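Long-range contact in diaminobutyrate-pyruvate transaminase and L-2,4-diaminobutyrate decarboxylase (PDB 2QMA), which probably combines a pyridoxal-phosphate-dependent transaminase with a diaminobutyrate decarboxylase, the latter being the C-terminal part crystallised here: residues 312-324 with 331-343. Sequence-based numbering, arbitrary orientation.
Sequences GVERAHSISVDFH and ISCGALLVNDKSN
Ile-319 and Leu-337 exchange two backbone hydrogen bonds, as do Val-321 and Ala-335, which fixes the register of an antiparallel hairpin whose strand axes run at 160°. On the face carrying these four residues, Leu-337 reaches diagonally to put its CD1 4.2 Å from Val-321 CG2. The Val-321 chi1 of -177° sets CG1 anti to the backbone N, over one face of the Phe-323 ring, and leaves CG2 for Leu-337. Phe-323 extends this apolar row, with its CE2 4.1 Å from Ala-335 CB. The Cys-333 SG sits 3.6 Å from Phe-323 CB and approaches the ring obliquely, as a sulfur-aromatic contact rather than a stack. Next to it, His-324 receives Ile-331 CG1 over one ring face, a CH-pi contact 4.2 Å from the centroid, while its edge abuts Cys-333 N in plane, CD2 lying 3.0 Å from that atom. At this end the pairing gives way to two weak bonds, from the N atoms of Phe-323 and His-324 to Cys-333 O.

The other end is clamped by Asn-339. Its ND2 donates to Glu-314 O at 2.9 Å, in its own amide plane and nearly straight (167°) but from above the Glu-314 carbonyl plane. The bond to Ala-316 O, at 2.8 Å, is more bent; Ser-156 N engages OD1. A water donating to His-317 O and Asn-343 OD1 and accepting from Asp-340 N adds a further bridge.

On the opposite face, Ser-320, Leu-336 and Val-338 pack against helix 167-187, while Ser-318 OG hydrogen-bonds His-292 ND1 and Trp-290 NE1. The hairpin thus joins the mixed seven-stranded sheet between strands 160-164 and 290-295, while Ile-331 meets Asn-126 and Arg-374 of the second subunit. Strand 318-322 ends at Asp-322, paired with Gly-334; its OD2 is salt-bridged to NZ of Lys-325, the predicted cofactor-attachment lysine, unmodified here, which places this carboxylate at the probable pyridoxal-phosphate site.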
# COMPACT_ATOMS: atom_id res chain seq x y z
N GLY A 312 -14.51 -8.03 -24.42
CA GLY A 312 -13.46 -9.05 -24.17
C GLY A 312 -12.94 -9.01 -22.74
O GLY A 312 -12.52 -10.01 -22.18
N VAL A 313 -13.03 -7.83 -22.12
CA VAL A 313 -12.63 -7.71 -20.70
C VAL A 313 -13.41 -8.70 -19.85
O VAL A 313 -12.85 -9.28 -18.91
CB VAL A 313 -12.71 -6.24 -20.13
CG1 VAL A 313 -14.15 -5.83 -19.90
CG2 VAL A 313 -11.91 -6.12 -18.79
N GLU A 314 -14.68 -8.95 -20.19
CA GLU A 314 -15.45 -9.88 -19.35
C GLU A 314 -14.95 -11.36 -19.34
O GLU A 314 -15.41 -12.16 -18.51
CB GLU A 314 -16.96 -9.87 -19.71
CG GLU A 314 -17.34 -10.54 -21.05
CD GLU A 314 -16.80 -9.87 -22.34
OE1 GLU A 314 -16.35 -8.65 -22.33
OE2 GLU A 314 -16.88 -10.57 -23.40
N ARG A 315 -14.08 -11.70 -20.28
CA ARG A 315 -13.53 -13.06 -20.44
C ARG A 315 -12.13 -13.24 -19.83
O ARG A 315 -11.61 -14.36 -19.81
CB ARG A 315 -13.46 -13.39 -21.93
CG ARG A 315 -14.81 -13.15 -22.71
CD ARG A 315 -14.59 -13.18 -24.23
NE ARG A 315 -13.98 -14.44 -24.62
CZ ARG A 315 -13.37 -14.65 -25.78
NH1 ARG A 315 -12.88 -15.85 -26.00
NH2 ARG A 315 -13.24 -13.67 -26.69
N ALA A 316 -11.55 -12.14 -19.28
CA ALA A 316 -10.19 -12.15 -18.72
C ALA A 316 -10.06 -13.17 -17.61
O ALA A 316 -10.99 -13.37 -16.81
CB ALA A 316 -9.83 -10.78 -18.17
N HIS A 317 -8.89 -13.78 -17.50
CA HIS A 317 -8.60 -14.55 -16.29
C HIS A 317 -8.41 -13.62 -15.10
O HIS A 317 -8.81 -13.97 -13.98
CB HIS A 317 -7.35 -15.41 -16.41
CG HIS A 317 -7.50 -16.58 -17.35
ND1 HIS A 317 -7.63 -16.42 -18.71
CD2 HIS A 317 -7.53 -17.91 -17.11
CE1 HIS A 317 -7.72 -17.62 -19.28
NE2 HIS A 317 -7.66 -18.54 -18.33
N SER A 318 -7.75 -12.47 -15.35
CA SER A 318 -7.56 -11.48 -14.28
C SER A 318 -7.62 -10.08 -14.86
O SER A 318 -7.29 -9.89 -16.05
CB SER A 318 -6.22 -11.72 -13.56
OG SER A 318 -5.11 -11.69 -14.46
N ILE A 319 -8.03 -9.12 -14.03
CA ILE A 319 -8.15 -7.73 -14.43
C ILE A 319 -7.64 -6.84 -13.31
O ILE A 319 -8.09 -6.96 -12.16
CB ILE A 319 -9.60 -7.32 -14.67
CG1 ILE A 319 -10.28 -8.21 -15.76
CG2 ILE A 319 -9.71 -5.82 -15.00
CD1 ILE A 319 -11.78 -8.12 -15.70
N SER A 320 -6.71 -5.96 -13.64
CA SER A 320 -6.36 -4.92 -12.69
C SER A 320 -7.10 -3.58 -12.98
O SER A 320 -7.29 -3.17 -14.12
CB SER A 320 -4.90 -4.78 -12.44
OG SER A 320 -4.17 -4.46 -13.57
N VAL A 321 -7.58 -2.99 -11.90
CA VAL A 321 -8.42 -1.79 -11.91
C VAL A 321 -7.73 -0.81 -10.94
O VAL A 321 -7.45 -1.17 -9.79
CB VAL A 321 -9.87 -2.08 -11.39
CG1 VAL A 321 -10.72 -0.81 -11.50
CG2 VAL A 321 -10.53 -3.26 -12.11
N ASP A 322 -7.38 0.38 -11.42
CA ASP A 322 -6.79 1.41 -10.55
C ASP A 322 -7.77 2.53 -10.32
O ASP A 322 -7.98 3.33 -11.22
CB ASP A 322 -5.54 2.01 -11.18
CG ASP A 322 -4.31 1.65 -10.43
OD1 ASP A 322 -4.45 0.87 -9.47
OD2 ASP A 322 -3.21 2.13 -10.82
N PHE A 323 -8.37 2.57 -9.12
CA PHE A 323 -9.32 3.62 -8.79
C PHE A 323 -8.66 4.98 -8.58
O PHE A 323 -9.31 6.01 -8.72
CB PHE A 323 -10.11 3.24 -7.55
CG PHE A 323 -10.82 1.93 -7.67
CD1 PHE A 323 -11.97 1.83 -8.45
CD2 PHE A 323 -10.33 0.79 -7.03
CE1 PHE A 323 -12.63 0.62 -8.58
CE2 PHE A 323 -10.95 -0.43 -7.16
CZ PHE A 323 -12.12 -0.52 -7.92
N HIS A 324 -7.37 4.97 -8.24
CA HIS A 324 -6.68 6.21 -8.02
C HIS A 324 -6.16 6.80 -9.30
O HIS A 324 -5.36 7.72 -9.28
CB HIS A 324 -5.58 6.10 -6.93
CG HIS A 324 -4.55 5.05 -7.20
ND1 HIS A 324 -3.68 5.10 -8.27
CD2 HIS A 324 -4.20 3.96 -6.48
CE1 HIS A 324 -2.85 4.08 -8.21
NE2 HIS A 324 -3.15 3.36 -7.14
N ILE A 331 -4.69 7.93 -3.71
CA ILE A 331 -3.71 6.83 -3.59
C ILE A 331 -3.67 6.29 -2.15
O ILE A 331 -3.69 7.10 -1.24
CB ILE A 331 -2.31 7.30 -4.03
CG1 ILE A 331 -2.34 7.74 -5.50
CG2 ILE A 331 -1.23 6.21 -3.75
CD1 ILE A 331 -1.34 8.88 -5.76
N SER A 332 -3.65 4.97 -1.89
CA SER A 332 -3.82 3.85 -2.84
C SER A 332 -5.26 3.41 -2.94
O SER A 332 -6.05 3.51 -1.97
CB SER A 332 -3.03 2.64 -2.33
OG SER A 332 -3.24 2.51 -0.90
N CYS A 333 -5.63 2.89 -4.11
CA CYS A 333 -6.97 2.34 -4.25
C CYS A 333 -6.92 1.58 -5.57
O CYS A 333 -7.04 2.19 -6.63
CB CYS A 333 -8.02 3.45 -4.27
SG CYS A 333 -9.73 2.90 -3.99
N GLY A 334 -6.67 0.28 -5.50
CA GLY A 334 -6.72 -0.55 -6.72
C GLY A 334 -7.28 -1.92 -6.37
O GLY A 334 -7.43 -2.24 -5.20
N ALA A 335 -7.59 -2.75 -7.35
CA ALA A 335 -8.03 -4.14 -7.03
C ALA A 335 -7.59 -5.04 -8.16
O ALA A 335 -7.32 -4.57 -9.26
CB ALA A 335 -9.52 -4.22 -6.91
N LEU A 336 -7.57 -6.31 -7.87
CA LEU A 336 -7.38 -7.32 -8.86
C LEU A 336 -8.60 -8.20 -8.85
O LEU A 336 -8.93 -8.79 -7.81
CB LEU A 336 -6.18 -8.15 -8.52
CG LEU A 336 -5.93 -9.23 -9.61
CD1 LEU A 336 -5.20 -8.59 -10.84
CD2 LEU A 336 -5.21 -10.40 -9.02
N LEU A 337 -9.24 -8.33 -10.01
CA LEU A 337 -10.41 -9.20 -10.14
C LEU A 337 -10.00 -10.46 -10.88
O LEU A 337 -9.11 -10.44 -11.78
CB LEU A 337 -11.54 -8.51 -10.91
CG LEU A 337 -11.90 -7.09 -10.43
CD1 LEU A 337 -12.99 -6.55 -11.35
CD2 LEU A 337 -12.37 -7.10 -8.94
N VAL A 338 -10.62 -11.56 -10.50
CA VAL A 338 -10.43 -12.81 -11.20
C VAL A 338 -11.78 -13.44 -11.59
O VAL A 338 -12.77 -13.33 -10.85
CB VAL A 338 -9.53 -13.88 -10.42
CG1 VAL A 338 -8.07 -13.32 -10.16
CG2 VAL A 338 -10.23 -14.43 -9.18
N ASN A 339 -11.80 -14.06 -12.76
CA ASN A 339 -13.01 -14.70 -13.23
C ASN A 339 -13.33 -15.98 -12.47
O ASN A 339 -14.50 -16.36 -12.35
CB ASN A 339 -12.96 -14.95 -14.75
CG ASN A 339 -14.07 -14.21 -15.50
OD1 ASN A 339 -15.23 -14.16 -15.04
ND2 ASN A 339 -13.73 -13.65 -16.69
N ASP A 340 -12.30 -16.62 -11.92
CA ASP A 340 -12.55 -17.90 -11.17
C ASP A 340 -11.78 -17.84 -9.86
O ASP A 340 -10.56 -17.99 -9.84
CB ASP A 340 -12.06 -19.09 -12.02
CG ASP A 340 -12.43 -20.42 -11.41
OD1 ASP A 340 -12.68 -20.49 -10.18
OD2 ASP A 340 -12.44 -21.42 -12.17
N LYS A 341 -12.48 -17.56 -8.79
CA LYS A 341 -11.85 -17.44 -7.46
C LYS A 341 -11.04 -18.67 -7.01
O LYS A 341 -10.18 -18.56 -6.11
CB LYS A 341 -12.89 -17.07 -6.41
CG LYS A 341 -13.88 -18.19 -6.11
CD LYS A 341 -14.93 -17.59 -5.23
CE LYS A 341 -16.17 -18.43 -5.21
NZ LYS A 341 -17.24 -17.66 -4.49
N SER A 342 -11.26 -19.82 -7.66
CA SER A 342 -10.46 -21.00 -7.34
C SER A 342 -8.96 -20.73 -7.63
O SER A 342 -8.08 -21.33 -6.99
CB SER A 342 -10.99 -22.26 -8.04
OG SER A 342 -10.47 -22.34 -9.33
N ASN A 343 -8.68 -19.80 -8.55
CA ASN A 343 -7.33 -19.42 -8.84
C ASN A 343 -6.59 -18.73 -7.66
O ASN A 343 -5.36 -18.75 -7.62
CB ASN A 343 -7.24 -18.58 -10.14
CG ASN A 343 -7.51 -19.40 -11.41
OD1 ASN A 343 -8.16 -18.92 -12.36
ND2 ASN A 343 -7.01 -20.59 -11.44
O HOH W 1 -9.64 -16.48 -13.31